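Local coordinates for protein N-acetylglucosaminidase (Paenibacillus barengoltzii, PDB 6INX) that probably hydrolyses glycosidic bonds next to N-acetylglucosamine residues in glycans, as a member of glycoside hydrolase family 18, at residues N200-T205 and E285-Y290; Q192-H197 and T205-R210; G35-D40 and L67-W72; T136-L141 and G149-L154; G159-Y164 and V217-R222. All blocks are in the same frame, centred on the assembly; numbering follows the deposited sequence.

Interactions 3 and 4 follow one another in series. Interaction 3 closes the loop between parallel strands 29-38 and 64-70 of the TIM barrel, and interaction 4 folds helix 126-148 back on the start of strand 153-159. Interaction 5 ties the end of that strand to helix 213-222, and interaction 2 is nested inside the long loop it closes. Interaction 1 crosses both 5 and 2, sharing Thr205 with the latter, and joins the loop before helix 213-222 to strand 288-292 of the five-stranded antiparallel sheet. Interactions 1 and 2 touch, with centres about 11 Å apart; interaction 4 lies remote from both, its nearest atoms about 22 Å from interaction 1.

Interaction 1. Residues N200-T205 and E285-Y290; sequences NLYTGT and EAKAPY
Ala286 and Tyr202 form the close-packed part of this contact. The backbone N of Tyr202 donates to Ala286 O at 3.1 Å and 164°, while Ala286 CB sits 3.3 Å from Tyr202 O and reaches Asn200 CB at 4.1 Å. That same carbonyl of Tyr202 accepts Asn200 ND2 at 2.8 Å, from above the carbonyl plane; ND2 also bonds to Ile211 O, so the amide is held by two carbonyls. Beside this close packing a water bridges Leu201 N and Lys287 O. Lys287 and Ala288 both face Asp283 in a G1 beta bulge at the start of strand 288-292, so loop 200-205 docks on the bulged hairpin end of the antiparallel sheet. The solvent side is held by single reaching side chains rather than backbone packing. Lys287 is the loose one: its CG meets the Tyr202 ring at its edge, CD2 lying 3.7 Å away, but the chain bends at chi2 (-56°) and NZ leads off to Glu284 O. Glu285, extended from a CG anti to its backbone N, carries OE1 to Thr205 N at 2.9 Å; this donor stands 51° out of the carboxylate plane. Thr205 also packs on Pro124 of the second subunit.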
# COMPACT_ATOMS: atom_id res chain seq x y z
N ASN A 200 6.00 12.07 5.07
CA ASN A 200 5.05 13.17 4.90
C ASN A 200 4.07 13.30 6.07
O ASN A 200 3.48 12.31 6.52
CB ASN A 200 4.24 12.98 3.61
CG ASN A 200 3.57 11.60 3.51
OD1 ASN A 200 4.19 10.55 3.76
ND2 ASN A 200 2.29 11.59 3.09
N LEU A 201 3.87 14.54 6.51
CA LEU A 201 2.89 14.82 7.54
C LEU A 201 1.48 14.42 7.12
O LEU A 201 0.77 13.74 7.86
CB LEU A 201 2.96 16.30 7.93
CG LEU A 201 1.99 16.70 9.04
CD1 LEU A 201 2.22 15.84 10.28
CD2 LEU A 201 2.15 18.18 9.37
N TYR A 202 1.04 14.85 5.93
CA TYR A 202 -0.32 14.56 5.47
C TYR A 202 -0.30 13.80 4.15
O TYR A 202 0.64 13.89 3.36
CB TYR A 202 -1.15 15.84 5.26
CG TYR A 202 -1.40 16.66 6.51
CD1 TYR A 202 -2.28 16.24 7.49
CD2 TYR A 202 -0.75 17.87 6.69
CE1 TYR A 202 -2.50 17.01 8.63
CE2 TYR A 202 -0.96 18.64 7.81
CZ TYR A 202 -1.84 18.21 8.77
OH TYR A 202 -2.04 19.00 9.89
N THR A 203 -1.38 13.07 3.91
CA THR A 203 -1.55 12.33 2.66
C THR A 203 -1.94 13.29 1.54
O THR A 203 -2.75 14.20 1.74
CB THR A 203 -2.62 11.26 2.84
OG1 THR A 203 -2.23 10.39 3.91
CG2 THR A 203 -2.82 10.45 1.56
N GLY A 204 -1.33 13.11 0.38
CA GLY A 204 -1.57 13.98 -0.76
C GLY A 204 -2.53 13.41 -1.78
O GLY A 204 -2.59 12.20 -1.99
N THR A 205 -3.26 14.31 -2.44
CA THR A 205 -4.17 13.90 -3.51
C THR A 205 -3.38 13.34 -4.69
O THR A 205 -2.33 13.87 -5.07
CB THR A 205 -5.05 15.09 -3.96
OG1 THR A 205 -6.00 14.64 -4.93
CG2 THR A 205 -4.22 16.20 -4.58
N GLU A 285 0.07 20.36 0.28
CA GLU A 285 -0.91 19.49 0.91
C GLU A 285 -0.26 18.54 1.90
O GLU A 285 -0.70 18.43 3.04
CB GLU A 285 -1.71 18.71 -0.13
CG GLU A 285 -2.86 17.94 0.50
CD GLU A 285 -3.74 17.23 -0.52
OE1 GLU A 285 -3.30 17.09 -1.68
OE2 GLU A 285 -4.85 16.81 -0.16
N ALA A 286 0.82 17.88 1.48
CA ALA A 286 1.48 16.92 2.35
C ALA A 286 2.32 17.60 3.42
O ALA A 286 2.68 16.96 4.41
CB ALA A 286 2.38 16.02 1.50
N LYS A 287 2.64 18.89 3.22
CA LYS A 287 3.62 19.61 4.04
C LYS A 287 5.00 18.96 3.99
O LYS A 287 5.64 18.70 5.02
CB LYS A 287 3.15 19.83 5.49
CG LYS A 287 1.75 20.43 5.67
CD LYS A 287 1.59 21.75 4.95
CE LYS A 287 0.21 22.34 5.23
NZ LYS A 287 -0.14 23.44 4.29
N ALA A 288 5.48 18.69 2.78
CA ALA A 288 6.75 17.99 2.58
C ALA A 288 7.55 18.57 1.43
O ALA A 288 6.98 18.91 0.38
CB ALA A 288 6.50 16.50 2.32
N PRO A 289 8.87 18.69 1.58
CA PRO A 289 9.72 19.11 0.47
C PRO A 289 10.20 17.93 -0.35
O PRO A 289 10.31 16.80 0.12
CB PRO A 289 10.91 19.74 1.21
CG PRO A 289 11.11 18.80 2.39
CD PRO A 289 9.66 18.44 2.81
N TYR A 290 10.51 18.21 -1.62
CA TYR A 290 11.07 17.20 -2.50
C TYR A 290 11.95 17.87 -3.54
O TYR A 290 11.79 19.06 -3.83
CB TYR A 290 9.99 16.31 -3.14
CG TYR A 290 8.95 17.01 -4.00
CD1 TYR A 290 7.90 17.71 -3.42
CD2 TYR A 290 8.98 16.91 -5.38
CE1 TYR A 290 6.93 18.32 -4.20
CE2 TYR A 290 8.01 17.51 -6.18
CZ TYR A 290 6.99 18.22 -5.57
OH TYR A 290 6.03 18.82 -6.37
O HOH W 1 6.12 16.22 6.08

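Interaction 2. Residues Q192-H197 and T205-R210; sequences QTLTGH and TGDLFR
Gln192 lays its side-chain amide over one face of the Phe209 ring. The two side chains come from opposite directions, their planes lie 30° apart, and OE1 stands above the ring centre, with NE2 3.5 Å from Phe209 CD2. The lean is fixed from the other end of the amide: Gln192 NE2 donates to Leu194 O at 2.9 Å and almost straight (175°), with the acceptor lying in the amide plane. Leu194 approaches the ring quite differently, bringing CD2 to its edge, in plane, 3.9 Å from Phe209 CD2. The same methyl lies 4.2 Å from Leu208 CB, so it sits where the backbone of segment 205-210 turns. That turn is an Asx turn, in which Asp207 OD1 accepts Phe209 N at 3.0 Å, the donor standing above the carboxylate plane. With CG anti to the backbone N (chi1 -167°), the carboxylate of Asp207 is presented to the loop 192-197. Two waters use this: one links OD1 at 2.7 Å to Thr195 O and, weakly, to Gln192 NE2, and the other links OD2 to His197 N. Arg188 supplies the charge partner, a salt bridge from NE to Asp207 OD2, and it also donates to Phe209 O and His197 O. At the subunit interface, Arg210 NE makes a salt bridge to Asp166 of the second subunit, and Leu194 packs on Glu117 of that chain.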
# COMPACT_ATOMS: atom_id res chain seq x y z
N GLN A 192 8.39 -0.06 -3.18
CA GLN A 192 7.54 0.51 -4.22
C GLN A 192 8.36 1.24 -5.27
O GLN A 192 9.37 1.89 -4.97
CB GLN A 192 6.43 1.41 -3.63
CG GLN A 192 6.93 2.68 -2.97
CD GLN A 192 5.79 3.48 -2.38
OE1 GLN A 192 5.20 3.09 -1.37
NE2 GLN A 192 5.44 4.59 -3.04
N THR A 193 7.88 1.15 -6.52
CA THR A 193 8.51 1.84 -7.63
C THR A 193 7.81 3.16 -7.96
O THR A 193 8.27 3.88 -8.86
CB THR A 193 8.51 0.96 -8.88
OG1 THR A 193 7.17 0.56 -9.17
CG2 THR A 193 9.37 -0.29 -8.67
N LEU A 194 6.74 3.50 -7.26
CA LEU A 194 6.09 4.79 -7.43
C LEU A 194 6.74 5.81 -6.50
O LEU A 194 6.92 5.53 -5.31
CB LEU A 194 4.61 4.68 -7.07
CG LEU A 194 3.82 5.91 -7.48
CD1 LEU A 194 3.67 5.97 -8.99
CD2 LEU A 194 2.44 5.90 -6.82
N THR A 195 7.09 6.97 -7.04
CA THR A 195 7.67 7.99 -6.19
C THR A 195 6.62 8.59 -5.26
O THR A 195 5.41 8.56 -5.52
CB THR A 195 8.30 9.12 -7.01
OG1 THR A 195 7.28 9.84 -7.72
CG2 THR A 195 9.32 8.58 -8.00
N GLY A 196 7.10 9.13 -4.15
CA GLY A 196 6.24 9.83 -3.22
C GLY A 196 7.05 10.24 -2.00
O GLY A 196 8.26 10.06 -1.96
N HIS A 197 6.35 10.80 -1.03
CA HIS A 197 7.01 11.32 0.16
C HIS A 197 7.23 10.21 1.17
O HIS A 197 6.29 9.50 1.52
CB HIS A 197 6.10 12.37 0.79
CG HIS A 197 5.76 13.51 -0.13
ND1 HIS A 197 6.72 14.30 -0.71
CD2 HIS A 197 4.57 13.97 -0.57
CE1 HIS A 197 6.14 15.21 -1.47
NE2 HIS A 197 4.83 15.04 -1.40
N THR A 205 -3.26 14.31 -2.44
CA THR A 205 -4.17 13.90 -3.51
C THR A 205 -3.38 13.34 -4.69
O THR A 205 -2.33 13.87 -5.07
CB THR A 205 -5.05 15.09 -3.96
OG1 THR A 205 -6.00 14.64 -4.93
CG2 THR A 205 -4.22 16.20 -4.58
N GLY A 206 -3.89 12.25 -5.26
CA GLY A 206 -3.25 11.66 -6.41
C GLY A 206 -2.20 10.61 -6.13
O GLY A 206 -1.61 10.09 -7.08
N ASP A 207 -1.92 10.30 -4.86
CA ASP A 207 -0.98 9.25 -4.48
C ASP A 207 -1.75 7.94 -4.32
O ASP A 207 -2.71 7.87 -3.56
CB ASP A 207 -0.33 9.62 -3.14
CG ASP A 207 0.87 8.76 -2.82
OD1 ASP A 207 1.10 7.75 -3.51
OD2 ASP A 207 1.59 9.09 -1.84
N LEU A 208 -1.32 6.89 -5.04
CA LEU A 208 -1.95 5.58 -4.88
C LEU A 208 -1.74 5.02 -3.47
O LEU A 208 -2.54 4.22 -2.99
CB LEU A 208 -1.40 4.57 -5.90
CG LEU A 208 -1.74 4.84 -7.37
CD1 LEU A 208 -1.06 3.80 -8.25
CD2 LEU A 208 -3.24 4.85 -7.62
N PHE A 209 -0.67 5.44 -2.81
CA PHE A 209 -0.36 5.02 -1.45
C PHE A 209 -0.86 6.11 -0.51
O PHE A 209 -0.66 7.30 -0.78
CB PHE A 209 1.15 4.81 -1.31
CG PHE A 209 1.66 3.69 -2.18
CD1 PHE A 209 1.72 2.39 -1.68
CD2 PHE A 209 2.04 3.91 -3.48
CE1 PHE A 209 2.17 1.35 -2.48
CE2 PHE A 209 2.49 2.87 -4.29
CZ PHE A 209 2.56 1.59 -3.77
N ARG A 210 -1.57 5.72 0.55
CA ARG A 210 -2.37 6.67 1.33
C ARG A 210 -1.82 6.96 2.72
O ARG A 210 -2.47 7.67 3.49
CB ARG A 210 -3.83 6.22 1.40
CG ARG A 210 -4.45 5.86 0.04
CD ARG A 210 -4.40 7.01 -0.97
NE ARG A 210 -5.21 8.14 -0.55
CZ ARG A 210 -5.03 9.39 -0.97
NH1 ARG A 210 -4.05 9.67 -1.83
NH2 ARG A 210 -5.82 10.35 -0.52
O HOH W 2 3.72 7.06 -3.62
O HOH W 3 3.41 11.02 -1.12

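Interaction 3. Residues G35-D40 and L67-W72; sequences GHVRED and LSVGGW
Val37 and Val69 meet through methyls set by matching first torsions. Both hold CG1 anti to the backbone N (chi1 174° and 177°), yet it is Val37 CG2, lying beside its own N, that reaches Val69 CG1 at 3.9 Å, and the two side chains cross at about a right angle. They belong to neighbouring parallel strands of the TIM barrel, 29-38 and 64-70, whose short segments approach to 4.7 Å between axes and diverge by 43°. Gly35 is the bridge residue, its CA 4.4 Å from Val69 CA. In the pattern of a parallel pair it bonds to both neighbours of its partner: Gly35 N donates to Ser68 O at 2.8 Å, and Gly35 O accepts Gly70 N at 2.9 Å. Gly35 O also receives a CA-H...O contact from Val69 CA at 3.5 Å. Past Gly35 and Gly70 the segments diverge, and on this side the contact is carried by the two valines; Phe77 of helix 77-81 packs on both of them. The run Ser68-Val69-Gly70-Gly71 fits the SxGG signature of family 18, and the hydroxyl of Ser68 is hydrogen-bonded to Asp107, part of a sequence matching the DxxDxDxE signature that spans strand 105-109. His36 is turned differently from the valines: its ring stacks with His46, and its edge points CD2 toward Gly70 O at 4.4 Å. At the other end of the pair, Leu67 CD1 rests 3.9 Å from Gly35 N.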
# COMPACT_ATOMS: atom_id res chain seq x y z
N GLY A 35 21.42 -2.70 20.10
CA GLY A 35 21.65 -4.05 20.57
C GLY A 35 21.06 -5.06 19.61
O GLY A 35 20.20 -4.75 18.78
N HIS A 36 21.54 -6.30 19.70
CA HIS A 36 21.06 -7.39 18.86
C HIS A 36 20.55 -8.53 19.73
O HIS A 36 20.77 -8.55 20.94
CB HIS A 36 22.16 -7.89 17.92
CG HIS A 36 22.74 -6.83 17.05
ND1 HIS A 36 24.05 -6.84 16.64
CD2 HIS A 36 22.18 -5.72 16.51
CE1 HIS A 36 24.28 -5.78 15.88
NE2 HIS A 36 23.16 -5.08 15.79
N VAL A 37 19.85 -9.48 19.11
CA VAL A 37 19.30 -10.65 19.80
C VAL A 37 20.05 -11.89 19.33
O VAL A 37 20.11 -12.16 18.12
CB VAL A 37 17.79 -10.81 19.55
CG1 VAL A 37 17.28 -12.12 20.15
CG2 VAL A 37 17.02 -9.62 20.13
N ARG A 38 20.63 -12.62 20.27
CA ARG A 38 21.24 -13.91 20.00
C ARG A 38 20.92 -14.82 21.17
O ARG A 38 20.98 -14.39 22.32
CB ARG A 38 22.77 -13.80 19.87
CG ARG A 38 23.25 -12.97 18.70
CD ARG A 38 24.74 -13.18 18.44
NE ARG A 38 25.58 -12.47 19.40
CZ ARG A 38 25.80 -11.16 19.38
NH1 ARG A 38 25.24 -10.39 18.46
NH2 ARG A 38 26.59 -10.61 20.30
N GLU A 39 20.56 -16.07 20.86
CA GLU A 39 20.22 -17.05 21.90
C GLU A 39 19.12 -16.52 22.82
O GLU A 39 19.14 -16.71 24.03
CB GLU A 39 21.46 -17.49 22.69
CG GLU A 39 22.58 -18.06 21.83
CD GLU A 39 23.81 -18.42 22.63
OE1 GLU A 39 23.76 -19.41 23.38
OE2 GLU A 39 24.83 -17.70 22.52
N ASP A 40 18.16 -15.82 22.21
CA ASP A 40 16.99 -15.29 22.90
C ASP A 40 17.33 -14.18 23.88
O ASP A 40 16.50 -13.83 24.72
CB ASP A 40 16.15 -16.37 23.60
CG ASP A 40 15.50 -17.36 22.64
OD1 ASP A 40 15.53 -17.16 21.41
OD2 ASP A 40 14.93 -18.37 23.13
N LEU A 67 18.44 1.79 25.39
CA LEU A 67 19.12 0.92 24.44
C LEU A 67 18.08 0.42 23.44
O LEU A 67 17.13 -0.25 23.83
CB LEU A 67 19.74 -0.28 25.15
CG LEU A 67 20.35 -1.34 24.22
CD1 LEU A 67 21.59 -0.81 23.48
CD2 LEU A 67 20.69 -2.60 25.02
N SER A 68 18.26 0.77 22.17
CA SER A 68 17.36 0.25 21.15
C SER A 68 17.87 -1.11 20.70
O SER A 68 19.06 -1.28 20.45
CB SER A 68 17.29 1.20 19.95
OG SER A 68 16.32 0.76 19.02
N VAL A 69 16.97 -2.08 20.61
CA VAL A 69 17.33 -3.46 20.32
C VAL A 69 16.63 -3.85 19.03
O VAL A 69 15.40 -3.83 18.96
CB VAL A 69 16.89 -4.39 21.46
CG1 VAL A 69 17.20 -5.85 21.11
CG2 VAL A 69 17.60 -4.01 22.76
N GLY A 70 17.42 -4.21 18.02
CA GLY A 70 16.84 -4.66 16.76
C GLY A 70 17.27 -3.80 15.60
O GLY A 70 18.47 -3.65 15.34
N GLY A 71 16.30 -3.23 14.89
CA GLY A 71 16.56 -2.52 13.66
C GLY A 71 16.23 -3.38 12.45
O GLY A 71 15.98 -4.59 12.56
N TRP A 72 16.22 -2.75 11.28
CA TRP A 72 15.87 -3.46 10.06
C TRP A 72 16.86 -4.59 9.79
O TRP A 72 18.07 -4.37 9.76
CB TRP A 72 15.84 -2.51 8.87
CG TRP A 72 15.40 -3.18 7.60
CD1 TRP A 72 16.19 -3.57 6.56
CD2 TRP A 72 14.07 -3.56 7.25
NE1 TRP A 72 15.42 -4.16 5.58
CE2 TRP A 72 14.11 -4.16 5.98
CE3 TRP A 72 12.83 -3.43 7.89
CZ2 TRP A 72 12.97 -4.64 5.33
CZ3 TRP A 72 11.70 -3.92 7.25
CH2 TRP A 72 11.78 -4.52 5.99

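Interaction 4. Residues T136-L141 and G149-L154; sequences TMREAL and GRHYWL
Arg138 NH1 is held by two oxygens: it donates to Tyr152 O at 2.9 Å and forms a salt bridge with Asp142. Tyr152 O lies at the guanidinium edge, in plane, although the bond is bent (143°). Two turns in the arginine chain, at chi2 (57°) and chi3 (75°), fold the group back over Leu154, so that Leu154 CB sits over one guanidinium face, 3.5 Å from NH2. Further partners fix its rotation, since NE bonds to Tyr176 O and NH2 to Asp178, whose carboxylate also takes the backbone N of Leu154 and His151 NE2. This arrangement leaves each guanidinium nitrogen with a partner and would probably stabilise the buried positive charge. The apolar side is made by Leu154, whose CD1 meets Met137 CE at 4.0 Å and Leu141 CD1 at 4.1 Å, crossing both side chains at about a right angle. Farther along the helix, the edge of the Tyr152 ring turns to Leu141 O, CD2 lying 3.6 Å from it. Helix 126-148 thus runs over the start of strand 153-159, the strand that follows it, in the helix-on-strand layering of a TIM barrel.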
# COMPACT_ATOMS: atom_id res chain seq x y z
N THR A 136 6.31 -9.48 29.66
CA THR A 136 7.34 -10.13 30.47
C THR A 136 8.54 -9.20 30.67
O THR A 136 9.12 -9.15 31.76
CB THR A 136 7.78 -11.41 29.75
OG1 THR A 136 6.64 -12.25 29.58
CG2 THR A 136 8.84 -12.15 30.55
N MET A 137 8.91 -8.46 29.63
CA MET A 137 10.02 -7.53 29.75
C MET A 137 9.67 -6.39 30.70
O MET A 137 10.51 -5.97 31.52
CB MET A 137 10.39 -6.99 28.37
CG MET A 137 11.00 -8.04 27.43
SD MET A 137 11.51 -7.34 25.83
CE MET A 137 12.70 -6.13 26.44
N ARG A 138 8.45 -5.86 30.60
CA ARG A 138 8.02 -4.82 31.53
C ARG A 138 8.00 -5.32 32.96
O ARG A 138 8.44 -4.62 33.88
CB ARG A 138 6.64 -4.29 31.11
CG ARG A 138 5.95 -3.45 32.19
CD ARG A 138 6.79 -2.27 32.63
NE ARG A 138 6.78 -1.22 31.63
CZ ARG A 138 7.55 -0.14 31.66
NH1 ARG A 138 8.43 0.04 32.64
NH2 ARG A 138 7.46 0.75 30.68
N GLU A 139 7.52 -6.54 33.18
CA GLU A 139 7.51 -7.11 34.52
C GLU A 139 8.92 -7.17 35.10
O GLU A 139 9.13 -6.80 36.27
CB GLU A 139 6.86 -8.49 34.50
CG GLU A 139 5.34 -8.40 34.40
CD GLU A 139 4.69 -9.71 33.99
OE1 GLU A 139 5.42 -10.65 33.61
OE2 GLU A 139 3.45 -9.80 34.05
N ALA A 140 9.89 -7.62 34.31
CA ALA A 140 11.26 -7.76 34.81
C ALA A 140 11.90 -6.41 35.06
O ALA A 140 12.59 -6.22 36.07
CB ALA A 140 12.10 -8.56 33.81
N LEU A 141 11.68 -5.45 34.15
CA LEU A 141 12.24 -4.12 34.33
C LEU A 141 11.62 -3.42 35.54
O LEU A 141 12.32 -2.71 36.26
CB LEU A 141 12.05 -3.30 33.05
CG LEU A 141 13.01 -3.71 31.93
CD1 LEU A 141 12.56 -3.11 30.61
CD2 LEU A 141 14.43 -3.30 32.27
N GLY A 149 14.99 1.47 43.32
CA GLY A 149 14.32 2.68 43.76
C GLY A 149 14.03 3.67 42.65
O GLY A 149 14.07 4.89 42.88
N ARG A 150 13.72 3.19 41.45
CA ARG A 150 13.57 4.09 40.31
C ARG A 150 12.69 3.44 39.26
O ARG A 150 12.28 2.28 39.38
CB ARG A 150 14.93 4.41 39.70
CG ARG A 150 15.67 3.16 39.24
CD ARG A 150 16.83 3.52 38.36
NE ARG A 150 16.35 4.01 37.07
CZ ARG A 150 17.13 4.49 36.11
NH1 ARG A 150 18.44 4.55 36.29
NH2 ARG A 150 16.59 4.90 34.98
N HIS A 151 12.40 4.20 38.21
CA HIS A 151 11.65 3.72 37.06
C HIS A 151 12.63 3.30 35.98
O HIS A 151 13.64 3.97 35.74
CB HIS A 151 10.78 4.85 36.51
CG HIS A 151 9.90 4.45 35.37
ND1 HIS A 151 8.91 3.48 35.49
CD2 HIS A 151 9.82 4.90 34.09
CE1 HIS A 151 8.28 3.35 34.33
NE2 HIS A 151 8.81 4.20 33.47
N TYR A 152 12.34 2.18 35.32
CA TYR A 152 13.03 1.80 34.10
C TYR A 152 12.01 1.84 32.97
O TYR A 152 10.83 1.55 33.19
CB TYR A 152 13.63 0.40 34.22
CG TYR A 152 14.91 0.39 35.05
CD1 TYR A 152 16.06 1.01 34.59
CD2 TYR A 152 14.95 -0.26 36.27
CE1 TYR A 152 17.22 1.01 35.35
CE2 TYR A 152 16.10 -0.27 37.04
CZ TYR A 152 17.24 0.36 36.57
OH TYR A 152 18.39 0.35 37.32
N TRP A 153 12.46 2.25 31.79
CA TRP A 153 11.59 2.53 30.65
C TRP A 153 11.52 1.35 29.69
O TRP A 153 12.50 0.61 29.50
CB TRP A 153 12.11 3.74 29.87
CG TRP A 153 12.07 5.04 30.63
CD1 TRP A 153 12.75 5.34 31.78
CD2 TRP A 153 11.33 6.21 30.29
NE1 TRP A 153 12.46 6.62 32.18
CE2 TRP A 153 11.59 7.17 31.28
CE3 TRP A 153 10.46 6.53 29.25
CZ2 TRP A 153 11.02 8.44 31.26
CZ3 TRP A 153 9.89 7.79 29.22
CH2 TRP A 153 10.17 8.73 30.22
N LEU A 154 10.37 1.21 29.03
CA LEU A 154 10.21 0.26 27.93
C LEU A 154 9.39 0.96 26.86
O LEU A 154 8.29 1.44 27.13
CB LEU A 154 9.50 -1.02 28.38
CG LEU A 154 9.39 -2.12 27.32
CD1 LEU A 154 10.77 -2.61 26.91
CD2 LEU A 154 8.52 -3.25 27.84

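Interaction 5. Residues G159-Y164 and V217-R222; sequences GADQYY and VNLFVR
Aromatic contact comes first: the side chains of Tyr164 and Phe220 run at about a right angle, with Tyr164 CD1 3.7 Å from Phe220 CZ. CD1 lies at the edge of the phenylalanine ring. Seen from the tyrosine, the approach is oblique. Tyr164 holds CG anti to its backbone N (chi1 -169°), which turns the ring back over its own segment, one face lying over Gly159 N. Edge contacts to oxygen form a second group. The rim of Phe220 points at two carbonyls, with CZ 3.1 Å from Gly159 O and CE2 3.9 Å from Ala160 O. Gly159 O is buried here and has no hydrogen-bond partner in the model, so the weakly polar ring edge is what faces it, whereas Ala160 O accepts from the hydroxyl of Ser216. The turn at the end of barrel strand 153-159 meets helix 213-222, and the phenylalanine touches Ala158 of that strand and Leu182 of strand 179-183, in the manner of a helix covering a TIM barrel. Apolar-to-polar packing makes up the third group, and it belongs to Leu219. Its CD1 lies 3.9 Å from Asp161 C and 3.7 Å from Gln162 N, while CD2 comes to 3.4 Å from Gln162 OE1, the two side chains crossing at about a right angle. A bend at chi2 (70°) swings the Gln162 amide over to the leucine, and its NE2 is bonded to Asp166. Asp161 OD1 accepts Gln162 N at 2.7 Å, on the anti side, tilted from the carboxylate plane. Gln162 also packs on Arg210 of the second subunit.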
# COMPACT_ATOMS: atom_id res chain seq x y z
N GLY A 159 6.08 0.11 13.06
CA GLY A 159 5.79 0.44 11.68
C GLY A 159 4.54 1.30 11.55
O GLY A 159 3.63 1.22 12.37
N ALA A 160 4.49 2.10 10.50
CA ALA A 160 3.52 3.18 10.46
C ALA A 160 2.18 2.80 9.84
O ALA A 160 1.17 3.46 10.12
CB ALA A 160 4.08 4.37 9.67
N ASP A 161 2.12 1.77 9.02
CA ASP A 161 0.97 1.53 8.15
C ASP A 161 0.11 0.39 8.69
O ASP A 161 0.41 -0.22 9.73
CB ASP A 161 1.45 1.27 6.72
CG ASP A 161 0.47 1.76 5.66
OD1 ASP A 161 -0.72 1.96 5.95
OD2 ASP A 161 0.92 1.93 4.50
N GLN A 162 -0.94 0.09 7.93
CA GLN A 162 -1.95 -0.88 8.35
C GLN A 162 -1.34 -2.24 8.69
O GLN A 162 -1.81 -2.91 9.61
CB GLN A 162 -3.00 -1.04 7.24
CG GLN A 162 -4.17 -1.94 7.62
CD GLN A 162 -5.09 -1.33 8.65
OE1 GLN A 162 -5.55 -0.20 8.49
NE2 GLN A 162 -5.36 -2.06 9.72
N TYR A 163 -0.33 -2.67 7.94
CA TYR A 163 0.27 -3.97 8.21
C TYR A 163 0.65 -4.11 9.68
O TYR A 163 0.53 -5.20 10.26
CB TYR A 163 1.49 -4.22 7.31
CG TYR A 163 2.66 -3.29 7.58
CD1 TYR A 163 2.81 -2.11 6.86
CD2 TYR A 163 3.60 -3.58 8.56
CE1 TYR A 163 3.87 -1.25 7.11
CE2 TYR A 163 4.66 -2.71 8.82
CZ TYR A 163 4.78 -1.55 8.09
OH TYR A 163 5.82 -0.68 8.33
N TYR A 164 1.15 -3.03 10.29
CA TYR A 164 1.68 -3.16 11.64
C TYR A 164 0.56 -3.36 12.65
O TYR A 164 0.67 -4.19 13.57
CB TYR A 164 2.53 -1.94 12.02
CG TYR A 164 3.30 -2.17 13.30
CD1 TYR A 164 2.74 -1.85 14.53
CD2 TYR A 164 4.57 -2.75 13.28
CE1 TYR A 164 3.43 -2.07 15.72
CE2 TYR A 164 5.28 -2.98 14.45
CZ TYR A 164 4.69 -2.64 15.67
OH TYR A 164 5.38 -2.87 16.84
N VAL A 217 -1.02 8.13 12.78
CA VAL A 217 -1.53 8.49 14.10
C VAL A 217 -2.99 8.06 14.24
O VAL A 217 -3.38 7.42 15.23
CB VAL A 217 -1.34 9.99 14.35
CG1 VAL A 217 -2.06 10.41 15.64
CG2 VAL A 217 0.15 10.35 14.40
N ASN A 218 -3.80 8.37 13.24
CA ASN A 218 -5.20 7.97 13.28
C ASN A 218 -5.36 6.45 13.40
O ASN A 218 -6.19 5.97 14.17
CB ASN A 218 -5.93 8.53 12.06
CG ASN A 218 -6.19 10.02 12.19
OD1 ASN A 218 -6.10 10.59 13.28
ND2 ASN A 218 -6.50 10.67 11.07
N LEU A 219 -4.55 5.68 12.65
CA LEU A 219 -4.62 4.22 12.76
C LEU A 219 -4.31 3.75 14.17
O LEU A 219 -5.01 2.89 14.73
CB LEU A 219 -3.61 3.58 11.80
CG LEU A 219 -3.90 3.57 10.30
CD1 LEU A 219 -2.74 2.91 9.56
CD2 LEU A 219 -5.21 2.85 10.02
N PHE A 220 -3.25 4.29 14.77
CA PHE A 220 -2.85 3.83 16.10
C PHE A 220 -3.82 4.29 17.18
O PHE A 220 -4.07 3.56 18.14
CB PHE A 220 -1.41 4.26 16.38
CG PHE A 220 -0.38 3.34 15.76
CD1 PHE A 220 0.20 2.34 16.53
CD2 PHE A 220 -0.05 3.43 14.42
CE1 PHE A 220 1.13 1.46 15.96
CE2 PHE A 220 0.87 2.55 13.85
CZ PHE A 220 1.46 1.57 14.62
N VAL A 221 -4.36 5.51 17.05
CA VAL A 221 -5.38 5.95 18.00
C VAL A 221 -6.60 5.04 17.94
O VAL A 221 -7.12 4.59 18.97
CB VAL A 221 -5.76 7.42 17.73
CG1 VAL A 221 -6.99 7.81 18.55
CG2 VAL A 221 -4.60 8.33 18.04
N ARG A 222 -7.06 4.73 16.72
CA ARG A 222 -8.21 3.86 16.56
C ARG A 222 -7.93 2.45 17.04
O ARG A 222 -8.84 1.74 17.47
CB ARG A 222 -8.69 3.86 15.11
CG ARG A 222 -9.51 5.09 14.83
CD ARG A 222 -9.72 5.38 13.36
NE ARG A 222 -9.91 6.82 13.19
CZ ARG A 222 -9.28 7.56 12.28
NH1 ARG A 222 -8.44 6.99 11.43
NH2 ARG A 222 -9.51 8.87 12.22